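Local coordinates for protein RTX toxin RtxA (Vibrio vulnificus MO6-24/O, PDB 6IMP) that probably acts as a hydrolase, serving as the alpha/beta hydrolase domain of a secreted bacterial toxin linked to virulence, at residues A[42-45]-A[46-49]; A[245-248]-A[249-252]. All coordinates share one frame; numbering follows the deposited sequence.

Contact 1: residues A[42-45]-A[46-49]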
loop_
_atom_site.group_PDB
_atom_site.type_symbol
_atom_site.label_atom_id
_atom_site.label_comp_id
_atom_site.label_asym_id
_atom_site.label_seq_id
_atom_site.Cartn_x
_atom_site.Cartn_y
_atom_site.Cartn_z
ATOM N N GLY A 42 -9.606 8.435 5.845
ATOM C CA GLY A 42 -10.447 7.785 6.838
ATOM C C GLY A 42 -10.313 8.409 8.207
ATOM O O GLY A 42 -9.396 9.186 8.474
ATOM N N GLU A 43 -11.214 8.030 9.093
ATOM C CA GLU A 43 -11.264 8.642 10.412
ATOM C C GLU A 43 -10.192 8.000 11.270
ATOM O O GLU A 43 -9.907 6.826 11.116
ATOM C CB GLU A 43 -12.645 8.463 11.040
ATOM C CG GLU A 43 -13.784 8.660 10.047
ATOM C CD GLU A 43 -15.135 8.783 10.711
ATOM O OE1 GLU A 43 -16.099 8.186 10.190
ATOM O OE2 GLU A 43 -15.237 9.475 11.744
ATOM N N LYS A 44 -9.581 8.779 12.148
ATOM C CA LYS A 44 -8.538 8.262 13.012
ATOM C C LYS A 44 -8.935 6.939 13.680
ATOM O O LYS A 44 -8.132 5.999 13.713
ATOM C CB LYS A 44 -8.154 9.294 14.067
ATOM C CG LYS A 44 -7.359 8.721 15.243
ATOM C CD LYS A 44 -7.384 9.635 16.458
ATOM C CE LYS A 44 -8.733 9.684 17.164
ATOM N NZ LYS A 44 -9.028 8.428 17.905
ATOM N N ASP A 45 -10.155 6.864 14.221
ATOM C CA ASP A 45 -10.601 5.648 14.934
ATOM C C ASP A 45 -10.574 4.442 13.980
ATOM O O ASP A 45 -9.888 3.453 14.234
ATOM C CB ASP A 45 -12.004 5.837 15.542
ATOM C CG ASP A 45 -11.984 6.613 16.871
ATOM O OD1 ASP A 45 -10.987 6.519 17.620
ATOM O OD2 ASP A 45 -12.987 7.295 17.175
ATOM N N ALA A 46 -11.272 4.582 12.857
ATOM C CA ALA A 46 -11.159 3.671 11.696
ATOM C C ALA A 46 -9.735 3.342 11.253
ATOM O O ALA A 46 -9.445 2.209 10.874
ATOM C CB ALA A 46 -11.909 4.259 10.516
ATOM N N ARG A 47 -8.888 4.364 11.205
ATOM C CA ARG A 47 -7.522 4.226 10.709
ATOM C C ARG A 47 -6.678 3.366 11.631
ATOM O O ARG A 47 -5.789 2.643 11.176
ATOM C CB ARG A 47 -6.860 5.601 10.579
ATOM C CG ARG A 47 -7.361 6.444 9.421
ATOM C CD ARG A 47 -6.283 7.387 8.942
ATOM N NE ARG A 47 -5.701 8.160 10.034
ATOM C CZ ARG A 47 -6.185 9.304 10.492
ATOM N NH1 ARG A 47 -7.304 9.827 9.990
ATOM N NH2 ARG A 47 -5.562 9.918 11.483
ATOM N N ARG A 48 -6.933 3.492 12.928
ATOM C CA ARG A 48 -6.090 2.880 13.941
ATOM C C ARG A 48 -6.653 1.561 14.474
ATOM O O ARG A 48 -5.898 0.732 14.988
ATOM C CB ARG A 48 -5.831 3.868 15.084
ATOM C CG ARG A 48 -4.993 5.077 14.663
ATOM C CD ARG A 48 -4.310 5.717 15.859
ATOM N NE ARG A 48 -3.377 6.801 15.524
ATOM C CZ ARG A 48 -2.135 6.637 15.063
ATOM N NH1 ARG A 48 -1.658 5.422 14.790
ATOM N NH2 ARG A 48 -1.366 7.696 14.847
ATOM N N LYS A 49 -7.960 1.355 14.306
ATOM C CA LYS A 49 -8.657 0.198 14.879
ATOM C C LYS A 49 -8.078 -1.136 14.415
ATOM O O LYS A 49 -7.774 -1.325 13.233
ATOM C CB LYS A 49 -10.139 0.244 14.532
ATOM C CG LYS A 49 -10.947 -0.928 15.064
ATOM C CD LYS A 49 -12.442 -0.616 15.029
ATOM C CE LYS A 49 -13.264 -1.626 15.813
ATOM N NZ LYS A 49 -12.964 -1.589 17.275
#
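Arg47 sets off with CG beside its own backbone N (chi1 -73°) and then bends at chi3 (-51°), a path that carries its guanidinium back over the start of the short helix to Gly42 and Lys44. There NH1 of Arg47 donates to Gly42 O at 2.7 Å, with the carbonyl oxygen lying at the edge of the guanidinium and close to its plane. Lys44 CA lies over one face of the same group, 3.5 Å from its plane, while Lys44 CB approaches Arg47 NH2 to 3.7 Å. Together with a bond from Arg47 NE to Gly137 O, these contacts limit how the guanidinium can turn.

The backbone of the helix supplies the remaining bonds. Glu43, at the N-cap position, gives its O to Arg47 N at 2.7 Å; Lys44 O then takes Arg48 N, and Asp45 O takes Lys49 N at 2.9 Å. The Lys44 chain bends at chi3 and chi4, which brings NZ to Asp45 OD1 at 2.8 Å, a salt bridge in which NZ approaches the carboxylate from above its plane.

This one-turn helix follows helix 31-41, from which Gly42 breaks away with positive phi. The loop after strand 129-133, which includes Gly137, lies against it: Arg48 NH1 bonds to the carbonyls of Gly139 and Ser141. Lys49 O accepts from Ser111, just ahead of helix 112-124.

Contact 2: residues A[245-248]-A[249-252]; sequences GLPK and ETPI
CB and CG of the Pro247 ring lie beside the Thr250 hydroxyl, OG1 being 3.5 Å from Pro247 CB, and the Glu249 carboxylate folds back beside the backbone of Lys248, with OE2 3.2 Å from Lys248 N. The bend at chi2 of Glu249 (-81°), with chi1 at 26°, brings it there.

Between these groups runs a type I beta turn from Pro247 to Thr250. Its closing bond, Thr250 N to Pro247 O, is weak at 3.0 Å. In Thr250 a chi1 of -44° places OG1 beside the backbone N, on the side of the Pro247 carbonyl. The hydroxyl lies against Pro247 O, where a second hydrogen bond is likely, but the modelled separation is doubtful, too short at this resolution for its strength to be read.

Leu246, just before the turn, packs against Thr250. The two side chains cross at about a right angle, with CD2 of Leu246 3.9 Å from Thr250 CB, and the same methyl reaches CD1 of Ile252 at 4.1 Å, an apolar link to the start of the next strand.

The turn joins helix 239-243 to strand 252-256. Leu246 and Pro247 lie on helix 180-192 through Ala188 and Ala192, and Ile252 on Leu201 and Leu203 of strand 200-204. Beyond helix 260-274, Lys248 meets Ala275 O by a hydrogen bond and Tyr277 by a cation-pi contact.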
loop_
_atom_site.group_PDB
_atom_site.type_symbol
_atom_site.label_atom_id
_atom_site.label_comp_id
_atom_site.label_asym_id
_atom_site.label_seq_id
_atom_site.Cartn_x
_atom_site.Cartn_y
_atom_site.Cartn_z
ATOM N N GLY A 245 9.629 7.547 -14.925
ATOM C CA GLY A 245 11.047 7.465 -14.626
ATOM C C GLY A 245 11.353 6.124 -14.025
ATOM O O GLY A 245 12.501 5.836 -13.662
ATOM N N LEU A 246 10.312 5.305 -13.891
ATOM C CA LEU A 246 10.503 3.884 -13.736
ATOM C C LEU A 246 10.979 3.338 -15.075
ATOM O O LEU A 246 10.407 3.687 -16.118
ATOM C CB LEU A 246 9.212 3.186 -13.314
ATOM C CG LEU A 246 9.432 1.737 -12.877
ATOM C CD1 LEU A 246 10.231 1.657 -11.581
ATOM C CD2 LEU A 246 8.097 1.027 -12.724
ATOM N N PRO A 247 12.061 2.525 -15.060
ATOM C CA PRO A 247 12.393 1.681 -16.202
ATOM C C PRO A 247 11.162 0.950 -16.750
ATOM O O PRO A 247 10.549 0.150 -16.038
ATOM C CB PRO A 247 13.412 0.677 -15.617
ATOM C CG PRO A 247 13.621 1.067 -14.180
ATOM C CD PRO A 247 13.119 2.466 -14.040
ATOM N N LYS A 248 10.818 1.217 -18.009
ATOM C CA LYS A 248 9.532 0.784 -18.573
ATOM C C LYS A 248 9.467 -0.720 -18.874
ATOM O O LYS A 248 8.412 -1.243 -19.231
ATOM C CB LYS A 248 9.208 1.597 -19.821
ATOM C CG LYS A 248 9.090 3.090 -19.551
ATOM C CD LYS A 248 8.289 3.807 -20.630
ATOM C CE LYS A 248 8.809 5.218 -20.873
ATOM N NZ LYS A 248 7.754 6.133 -21.398
ATOM N N GLU A 249 10.586 -1.406 -18.665
ATOM C CA GLU A 249 10.647 -2.873 -18.721
ATOM C C GLU A 249 10.418 -3.519 -17.350
ATOM O O GLU A 249 10.719 -4.698 -17.168
ATOM C CB GLU A 249 11.995 -3.363 -19.306
ATOM C CG GLU A 249 13.183 -2.417 -19.153
ATOM C CD GLU A 249 13.191 -1.315 -20.205
ATOM O OE1 GLU A 249 13.306 -1.640 -21.409
ATOM O OE2 GLU A 249 13.066 -0.125 -19.828
ATOM N N THR A 250 9.896 -2.762 -16.387
ATOM C CA THR A 250 9.705 -3.305 -15.043
ATOM C C THR A 250 8.344 -3.997 -14.934
ATOM O O THR A 250 7.323 -3.419 -15.328
ATOM C CB THR A 250 9.830 -2.236 -13.940
ATOM O OG1 THR A 250 10.961 -1.397 -14.200
ATOM C CG2 THR A 250 10.019 -2.904 -12.581
ATOM N N PRO A 251 8.330 -5.243 -14.415
ATOM C CA PRO A 251 7.087 -5.992 -14.255
ATOM C C PRO A 251 6.041 -5.283 -13.389
ATOM O O PRO A 251 6.243 -5.079 -12.186
ATOM C CB PRO A 251 7.542 -7.315 -13.609
ATOM C CG PRO A 251 8.971 -7.131 -13.242
ATOM C CD PRO A 251 9.504 -6.093 -14.162
ATOM N N ILE A 252 4.940 -4.911 -14.031
ATOM C CA ILE A 252 3.773 -4.351 -13.360
ATOM C C ILE A 252 2.545 -5.230 -13.627
ATOM O O ILE A 252 1.882 -5.078 -14.648
ATOM C CB ILE A 252 3.497 -2.914 -13.872
ATOM C CG1 ILE A 252 4.720 -2.034 -13.613
ATOM C CG2 ILE A 252 2.236 -2.318 -13.227
ATOM C CD1 ILE A 252 4.670 -0.688 -14.304
#

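How the contacts relate
Contact 1 and contact 2 lie on opposite sides of the chain's centre, their own centres 34 Å apart and their nearest atoms about 25 Å, so neither touches the other. Both are local, sit toward the outside of the fold and are only partly buried. Contact 1 is helical and charged: its buried arginines direct several N-H groups to carbonyl oxygens, mostly in the loop after strand 129-133. Contact 2 is a strand-entry turn in which one carbonyl receives a weak amide bond and probably a hydroxyl, and the buried residues are aliphatic, facing helix 180-192 and strand 200-204. The first thus joins an N-terminal helix to loops, the second feeds the central sheet.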